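Local coordinates for protein putative mannose-6-phosphate isomerase YvyI (Bacillus subtilis, PDB 1QWR) that probably catalyses the zinc-dependent interconversion of D-mannose 6-phosphate and D-fructose 6-phosphate, at residues E114-D125 with A182-A193. Sequence-based numbering, arbitrary orientation.
With ZN (zinc ion), chain E.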
ATOM      1  N   GLU A 114       2.175 -17.115   6.231  1.00 22.32           N
ATOM      2  CA  GLU A 114       2.179 -15.739   5.753  1.00 21.03           C
ATOM      3  C   GLU A 114       0.749 -15.441   5.296  1.00 20.52           C
ATOM      4  O   GLU A 114       0.057 -16.327   4.814  1.00 20.22           O
ATOM      5  CB  GLU A 114       3.117 -15.617   4.558  1.00 22.12           C
ATOM      6  CG  GLU A 114       3.312 -14.219   4.036  1.00 24.11           C
ATOM      7  CD  GLU A 114       4.386 -13.471   4.807  1.00 26.20           C
ATOM      8  OE1 GLU A 114       4.685 -12.315   4.464  1.00 24.65           O
ATOM      9  OE2 GLU A 114       4.931 -14.050   5.757  1.00 29.12           O
ATOM     10  N   LEU A 115       0.308 -14.199   5.460  1.00 19.51           N
ATOM     11  CA  LEU A 115      -1.032 -13.818   5.010  1.00 17.80           C
ATOM     12  C   LEU A 115      -1.025 -13.701   3.497  1.00 17.55           C
ATOM     13  O   LEU A 115       0.043 -13.616   2.875  1.00 18.99           O
ATOM     14  CB  LEU A 115      -1.426 -12.454   5.593  1.00 18.36           C
ATOM     15  CG  LEU A 115      -1.663 -12.306   7.095  1.00 18.01           C
ATOM     16  CD1 LEU A 115      -2.068 -10.856   7.411  1.00 18.69           C
ATOM     17  CD2 LEU A 115      -2.752 -13.263   7.536  1.00 21.28           C
ATOM     18  N   GLY A 116      -2.211 -13.693   2.896  1.00 17.25           N
ATOM     19  CA  GLY A 116      -2.290 -13.507   1.449  1.00 16.96           C
ATOM     20  C   GLY A 116      -2.032 -12.025   1.200  1.00 17.04           C
ATOM     21  O   GLY A 116      -1.801 -11.275   2.157  1.00 13.66           O
ATOM     22  N   LYS A 117      -2.076 -11.573  -0.047  1.00 16.00           N
ATOM     23  CA  LYS A 117      -1.808 -10.154  -0.303  1.00 15.69           C
ATOM     24  C   LYS A 117      -2.776  -9.464  -1.282  1.00 15.70           C
ATOM     25  O   LYS A 117      -2.417  -9.121  -2.410  1.00 16.34           O
ATOM     26  CB  LYS A 117      -0.349  -9.962  -0.773  1.00 17.23           C
ATOM     27  CG  LYS A 117       0.302  -8.567  -0.606  1.00 24.43           C
ATOM     28  CD  LYS A 117       1.853  -8.781  -0.757  1.00 23.84           C
ATOM     29  CE  LYS A 117       2.721  -7.567  -0.692  1.00 26.90           C
ATOM     30  NZ  LYS A 117       2.594  -6.729  -1.891  1.00 29.82           N
ATOM     31  N   THR A 118      -4.017  -9.304  -0.850  1.00 15.00           N
ATOM     32  CA  THR A 118      -4.974  -8.525  -1.626  1.00 14.13           C
ATOM     33  C   THR A 118      -4.447  -7.102  -1.355  1.00 16.86           C
ATOM     34  O   THR A 118      -3.948  -6.829  -0.260  1.00 14.20           O
ATOM     35  CB  THR A 118      -6.383  -8.709  -1.067  1.00 16.87           C
ATOM     36  OG1 THR A 118      -6.887  -9.961  -1.548  1.00 17.72           O
ATOM     37  CG2 THR A 118      -7.325  -7.569  -1.513  1.00 16.28           C
ATOM     38  N   GLU A 119      -4.526  -6.211  -2.342  1.00 15.15           N
ATOM     39  CA  GLU A 119      -3.993  -4.864  -2.172  1.00 16.38           C
ATOM     40  C   GLU A 119      -4.704  -3.876  -3.087  1.00 15.83           C
ATOM     41  O   GLU A 119      -5.597  -4.242  -3.844  1.00 17.75           O
ATOM     42  CB  GLU A 119      -2.500  -4.865  -2.504  1.00 17.64           C
ATOM     43  CG  GLU A 119      -2.261  -5.332  -3.945  1.00 17.43           C
ATOM     44  CD  GLU A 119      -0.804  -5.400  -4.328  1.00 21.58           C
ATOM     45  OE1 GLU A 119       0.044  -5.502  -3.429  1.00 21.42           O
ATOM     46  OE2 GLU A 119      -0.511  -5.355  -5.544  1.00 20.81           O
ATOM     47  N   CYS A 120      -4.323  -2.612  -2.988  1.00 15.71           N
ATOM     48  CA  CYS A 120      -4.916  -1.599  -3.844  1.00 14.92           C
ATOM     49  C   CYS A 120      -3.915  -0.463  -4.052  1.00 15.12           C
ATOM     50  O   CYS A 120      -2.961  -0.272  -3.262  1.00 14.96           O
ATOM     51  CB  CYS A 120      -6.241  -1.103  -3.247  1.00 12.52           C
ATOM     52  SG  CYS A 120      -6.017  -0.172  -1.703  1.00 12.98           S
ATOM     53  N   TRP A 121      -4.114   0.267  -5.136  1.00 13.31           N
ATOM     54  CA  TRP A 121      -3.216   1.345  -5.501  1.00 14.76           C
ATOM     55  C   TRP A 121      -3.913   2.671  -5.695  1.00 15.02           C
ATOM     56  O   TRP A 121      -4.944   2.744  -6.376  1.00 16.06           O
ATOM     57  CB  TRP A 121      -2.509   1.046  -6.828  1.00 14.80           C
ATOM     58  CG  TRP A 121      -1.722  -0.190  -6.864  1.00 17.13           C
ATOM     59  CD1 TRP A 121      -0.926  -0.689  -5.878  1.00 16.42           C
ATOM     60  CD2 TRP A 121      -1.610  -1.089  -7.976  1.00 16.97           C
ATOM     61  NE1 TRP A 121      -0.319  -1.845  -6.306  1.00 15.25           N
ATOM     62  CE2 TRP A 121      -0.724  -2.114  -7.591  1.00 18.51           C
ATOM     63  CE3 TRP A 121      -2.175  -1.123  -9.260  1.00 19.35           C
ATOM     64  CZ2 TRP A 121      -0.385  -3.169  -8.440  1.00 20.39           C
ATOM     65  CZ3 TRP A 121      -1.837  -2.175 -10.115  1.00 21.66           C
ATOM     66  CH2 TRP A 121      -0.952  -3.184  -9.701  1.00 19.39           C
ATOM     67  N   TYR A 122      -3.365   3.706  -5.076  1.00 13.55           N
ATOM     68  CA  TYR A 122      -3.868   5.047  -5.305  1.00 15.52           C
ATOM     69  C   TYR A 122      -2.715   5.690  -6.053  1.00 16.63           C
ATOM     70  O   TYR A 122      -1.588   5.738  -5.552  1.00 14.22           O
ATOM     71  CB  TYR A 122      -4.107   5.840  -4.015  1.00 13.63           C
ATOM     72  CG  TYR A 122      -4.389   7.285  -4.319  1.00 14.78           C
ATOM     73  CD1 TYR A 122      -5.611   7.663  -4.886  1.00 18.52           C
ATOM     74  CD2 TYR A 122      -3.410   8.280  -4.122  1.00 14.81           C
ATOM     75  CE1 TYR A 122      -5.852   8.989  -5.258  1.00 17.16           C
ATOM     76  CE2 TYR A 122      -3.648   9.617  -4.491  1.00 14.91           C
ATOM     77  CZ  TYR A 122      -4.872   9.959  -5.065  1.00 16.60           C
ATOM     78  OH  TYR A 122      -5.103  11.255  -5.509  1.00 16.93           O
ATOM     79  N   ILE A 123      -2.985   6.178  -7.260  1.00 16.13           N
ATOM     80  CA  ILE A 123      -1.938   6.796  -8.049  1.00 17.67           C
ATOM     81  C   ILE A 123      -1.765   8.262  -7.637  1.00 16.45           C
ATOM     82  O   ILE A 123      -2.592   9.122  -7.972  1.00 17.44           O
ATOM     83  CB  ILE A 123      -2.269   6.730  -9.552  1.00 18.16           C
ATOM     84  CG1 ILE A 123      -2.594   5.280  -9.954  1.00 18.98           C
ATOM     85  CG2 ILE A 123      -1.106   7.323 -10.370  1.00 17.66           C
ATOM     86  CD1 ILE A 123      -1.436   4.258  -9.707  1.00 17.57           C
ATOM     87  N   ILE A 124      -0.692   8.551  -6.911  1.00 18.02           N
ATOM     88  CA  ILE A 124      -0.455   9.913  -6.472  1.00 17.54           C
ATOM     89  C   ILE A 124      -0.065  10.756  -7.680  1.00 19.71           C
ATOM     90  O   ILE A 124      -0.613  11.838  -7.894  1.00 20.02           O
ATOM     91  CB  ILE A 124       0.685   9.990  -5.420  1.00 17.32           C
ATOM     92  CG1 ILE A 124       0.310   9.183  -4.164  1.00 17.48           C
ATOM     93  CG2 ILE A 124       0.899  11.443  -5.012  1.00 17.26           C
ATOM     94  CD1 ILE A 124       1.515   8.831  -3.269  1.00 17.15           C
ATOM     95  N   ASP A 125       0.867  10.248  -8.479  1.00 19.73           N
ATOM     96  CA  ASP A 125       1.323  10.975  -9.666  1.00 19.60           C
ATOM     97  C   ASP A 125       1.882   9.953 -10.650  1.00 23.15           C
ATOM     98  O   ASP A 125       2.205   8.820 -10.284  1.00 20.58           O
ATOM     99  CB  ASP A 125       2.422  11.973  -9.275  1.00 21.14           C
ATOM    100  CG  ASP A 125       2.646  13.064 -10.328  1.00 22.73           C
ATOM    101  OD1 ASP A 125       1.954  13.077 -11.363  1.00 21.65           O
ATOM    102  OD2 ASP A 125       3.526  13.919 -10.111  1.00 25.41           O
ATOM    103  N   ALA A 182       5.494   6.036 -12.167  1.00 20.23           N
ATOM    104  CA  ALA A 182       4.338   6.156 -11.283  1.00 18.29           C
ATOM    105  C   ALA A 182       4.792   6.293  -9.845  1.00 17.97           C
ATOM    106  O   ALA A 182       5.802   5.714  -9.463  1.00 17.15           O
ATOM    107  CB  ALA A 182       3.443   4.905 -11.416  1.00 18.04           C
ATOM    108  N   LEU A 183       4.043   7.070  -9.070  1.00 15.39           N
ATOM    109  CA  LEU A 183       4.308   7.287  -7.648  1.00 15.68           C
ATOM    110  C   LEU A 183       3.020   6.808  -6.994  1.00 14.41           C
ATOM    111  O   LEU A 183       1.968   7.427  -7.172  1.00 16.40           O
ATOM    112  CB  LEU A 183       4.516   8.770  -7.374  1.00 15.89           C
ATOM    113  CG  LEU A 183       4.697   9.108  -5.900  1.00 17.50           C
ATOM    114  CD1 LEU A 183       5.973   8.467  -5.372  1.00 18.42           C
ATOM    115  CD2 LEU A 183       4.776  10.621  -5.768  1.00 19.74           C
ATOM    116  N   VAL A 184       3.104   5.729  -6.218  1.00 13.50           N
ATOM    117  CA  VAL A 184       1.908   5.101  -5.655  1.00 14.73           C
ATOM    118  C   VAL A 184       1.822   4.921  -4.142  1.00 15.39           C
ATOM    119  O   VAL A 184       2.835   4.650  -3.498  1.00 16.00           O
ATOM    120  CB  VAL A 184       1.764   3.676  -6.284  1.00 17.36           C
ATOM    121  CG1 VAL A 184       0.471   2.977  -5.823  1.00 14.84           C
ATOM    122  CG2 VAL A 184       1.805   3.776  -7.782  1.00 16.31           C
ATOM    123  N   LEU A 185       0.613   5.065  -3.595  1.00 15.11           N
ATOM    124  CA  LEU A 185       0.369   4.776  -2.176  1.00 14.51           C
ATOM    125  C   LEU A 185      -0.368   3.418  -2.269  1.00 15.62           C
ATOM    126  O   LEU A 185      -1.521   3.336  -2.726  1.00 13.38           O
ATOM    127  CB  LEU A 185      -0.509   5.843  -1.510  1.00 14.01           C
ATOM    128  CG  LEU A 185      -0.727   5.778   0.023  1.00 15.86           C
ATOM    129  CD1 LEU A 185      -1.462   4.504   0.402  1.00 14.93           C
ATOM    130  CD2 LEU A 185       0.598   5.843   0.740  1.00 17.27           C
ATOM    131  N   GLU A 186       0.319   2.357  -1.832  1.00 14.00           N
ATOM    132  CA  GLU A 186      -0.187   1.000  -1.885  1.00 16.14           C
ATOM    133  C   GLU A 186      -0.630   0.504  -0.512  1.00 16.47           C
ATOM    134  O   GLU A 186       0.163   0.474   0.429  1.00 16.21           O
ATOM    135  CB  GLU A 186       0.915   0.087  -2.422  1.00 15.44           C
ATOM    136  CG  GLU A 186       0.504  -1.348  -2.732  1.00 16.98           C
ATOM    137  CD  GLU A 186       1.691  -2.144  -3.221  1.00 18.11           C
ATOM    138  OE1 GLU A 186       2.656  -2.285  -2.445  1.00 18.18           O
ATOM    139  OE2 GLU A 186       1.676  -2.606  -4.390  1.00 21.68           O
ATOM    140  N   THR A 187      -1.895   0.130  -0.396  1.00 13.07           N
ATOM    141  CA  THR A 187      -2.394  -0.379   0.881  1.00 13.76           C
ATOM    142  C   THR A 187      -2.614  -1.870   0.645  1.00 14.43           C
ATOM    143  O   THR A 187      -3.258  -2.249  -0.314  1.00 14.48           O
ATOM    144  CB  THR A 187      -3.691   0.352   1.299  1.00 13.17           C
ATOM    145  OG1 THR A 187      -3.414   1.761   1.442  1.00 13.27           O
ATOM    146  CG2 THR A 187      -4.195  -0.170   2.664  1.00 13.95           C
ATOM    147  N   GLN A 188      -2.042  -2.715   1.499  1.00 13.69           N
ATOM    148  CA  GLN A 188      -2.153  -4.158   1.280  1.00 13.30           C
ATOM    149  C   GLN A 188      -2.258  -4.936   2.599  1.00 13.80           C
ATOM    150  O   GLN A 188      -2.154  -4.354   3.680  1.00 12.58           O
ATOM    151  CB  GLN A 188      -0.912  -4.605   0.495  1.00 14.69           C
ATOM    152  CG  GLN A 188       0.407  -4.498   1.290  1.00 15.48           C
ATOM    153  CD  GLN A 188       1.553  -3.897   0.459  1.00 19.04           C
ATOM    154  OE1 GLN A 188       1.656  -2.668   0.292  1.00 21.60           O
ATOM    155  NE2 GLN A 188       2.402  -4.756  -0.071  1.00 15.17           N
ATOM    156  N   GLN A 189      -2.510  -6.243   2.523  1.00 15.13           N
ATOM    157  CA  GLN A 189      -2.531  -7.035   3.743  1.00 13.21           C
ATOM    158  C   GLN A 189      -1.065  -7.089   4.154  1.00 13.29           C
ATOM    159  O   GLN A 189      -0.182  -6.912   3.314  1.00 14.79           O
ATOM    160  CB  GLN A 189      -2.984  -8.469   3.487  1.00 15.18           C
ATOM    161  CG  GLN A 189      -4.415  -8.582   3.029  1.00 12.06           C
ATOM    162  CD  GLN A 189      -4.809 -10.024   2.880  1.00 16.84           C
ATOM    163  OE1 GLN A 189      -5.086 -10.720   3.869  1.00 19.13           O
ATOM    164  NE2 GLN A 189      -4.811 -10.499   1.654  1.00  9.88           N
ATOM    165  N   ASN A 190      -0.831  -7.375   5.435  1.00 14.84           N
ATOM    166  CA  ASN A 190       0.518  -7.493   6.029  1.00 14.47           C
ATOM    167  C   ASN A 190       1.154  -8.813   5.544  1.00 13.51           C
ATOM    168  O   ASN A 190       1.030  -9.876   6.162  1.00 13.39           O
ATOM    169  CB  ASN A 190       0.353  -7.460   7.551  1.00 14.29           C
ATOM    170  CG  ASN A 190       1.661  -7.679   8.290  1.00 14.52           C
ATOM    171  OD1 ASN A 190       2.749  -7.594   7.711  1.00 16.31           O
ATOM    172  ND2 ASN A 190       1.555  -7.951   9.584  1.00 12.71           N
ATOM    173  N   SER A 191       1.824  -8.734   4.403  1.00 13.19           N
ATOM    174  CA  SER A 191       2.371  -9.921   3.767  1.00 13.48           C
ATOM    175  C   SER A 191       3.441  -9.509   2.779  1.00 14.84           C
ATOM    176  O   SER A 191       3.434  -8.367   2.312  1.00 13.33           O
ATOM    177  CB  SER A 191       1.228 -10.637   3.015  1.00 16.54           C
ATOM    178  OG  SER A 191       1.686 -11.530   2.004  1.00 15.97           O
ATOM    179  N   ASP A 192       4.357 -10.426   2.459  1.00 16.65           N
ATOM    180  CA  ASP A 192       5.406 -10.155   1.478  1.00 17.40           C
ATOM    181  C   ASP A 192       5.398 -11.313   0.485  1.00 19.73           C
ATOM    182  O   ASP A 192       6.399 -11.583  -0.173  1.00 20.48           O
ATOM    183  CB  ASP A 192       6.772 -10.044   2.182  1.00 21.54           C
ATOM    184  CG  ASP A 192       7.867  -9.474   1.281  1.00 24.86           C
ATOM    185  OD1 ASP A 192       7.580  -8.622   0.405  1.00 24.16           O
ATOM    186  OD2 ASP A 192       9.039  -9.872   1.476  1.00 26.34           O
ATOM    187  N   ALA A 193       4.255 -11.987   0.381  1.00 17.09           N
ATOM    188  CA  ALA A 193       4.099 -13.135  -0.524  1.00 17.93           C
ATOM    189  C   ALA A 193       3.904 -12.716  -1.977  1.00 18.53           C
ATOM    190  O   ALA A 193       2.833 -12.219  -2.376  1.00 16.42           O
ATOM    191  CB  ALA A 193       2.946 -13.988  -0.063  1.00 17.46           C
TER
HETATM  192 ZN    ZN E 604       1.794  -6.127  -6.152  0.95 52.15          ZN
HETATM  193  O   HOH W   1       2.043 -12.253   7.187  1.00 23.45           O
HETATM  194  O   HOH W   2       4.522  -4.177  -2.614  1.00 25.71           O
HETATM  195  O   HOH W   3       2.578  -5.671  -3.718  1.00 35.97           O
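W121 and E186 run alongside each other on the face of the strand pair that looks onto the zinc ion, and W121 NE1 gives a hydrogen bond to E186 OE2 (2.9 Å, 152° at the hydrogen). The carboxylate oxygen sits close to the indole plane and accepts through its anti lone pair; with E186 CG anti to the backbone N (chi1 -172°) and CD continuing straight on, the acid reaches the indole edge. E186 OE2 also stands 3.5 Å from E119 OE1, with no hydrogen bond between them. E119 OE2 binds the zinc at 2.5 Å; H101, H176 and a water complete the ligands in the model. K117 NZ forms a salt bridge with E119 OE1 (3.2 Å), its hydrogen bond weak. Strands 119-125 and 182-189 run antiparallel in the cupin-type beta fold of type 1 phosphomannose isomerases, with reciprocal backbone bonds between C120 and T187 and between Y122 and L185. A classic beta bulge shifts the register near the end: I124 N and D125 N both donate to L183 O, and L183 N returns a bond to D125 O. On the face carrying Y122, L183 and L185, I124 CD1 packs on L185 CB (4.0 Å) and I124 CG2 on L183 CD2. Beyond the strands, S191 OG donates to L115 O (2.8 Å), from above the carbonyl plane, and accepts from A193 N in an ST turn. E114 OE1 accepts a hydrogen bond from D192 N at 2.8 Å and is also hydrogen-bonded to H47.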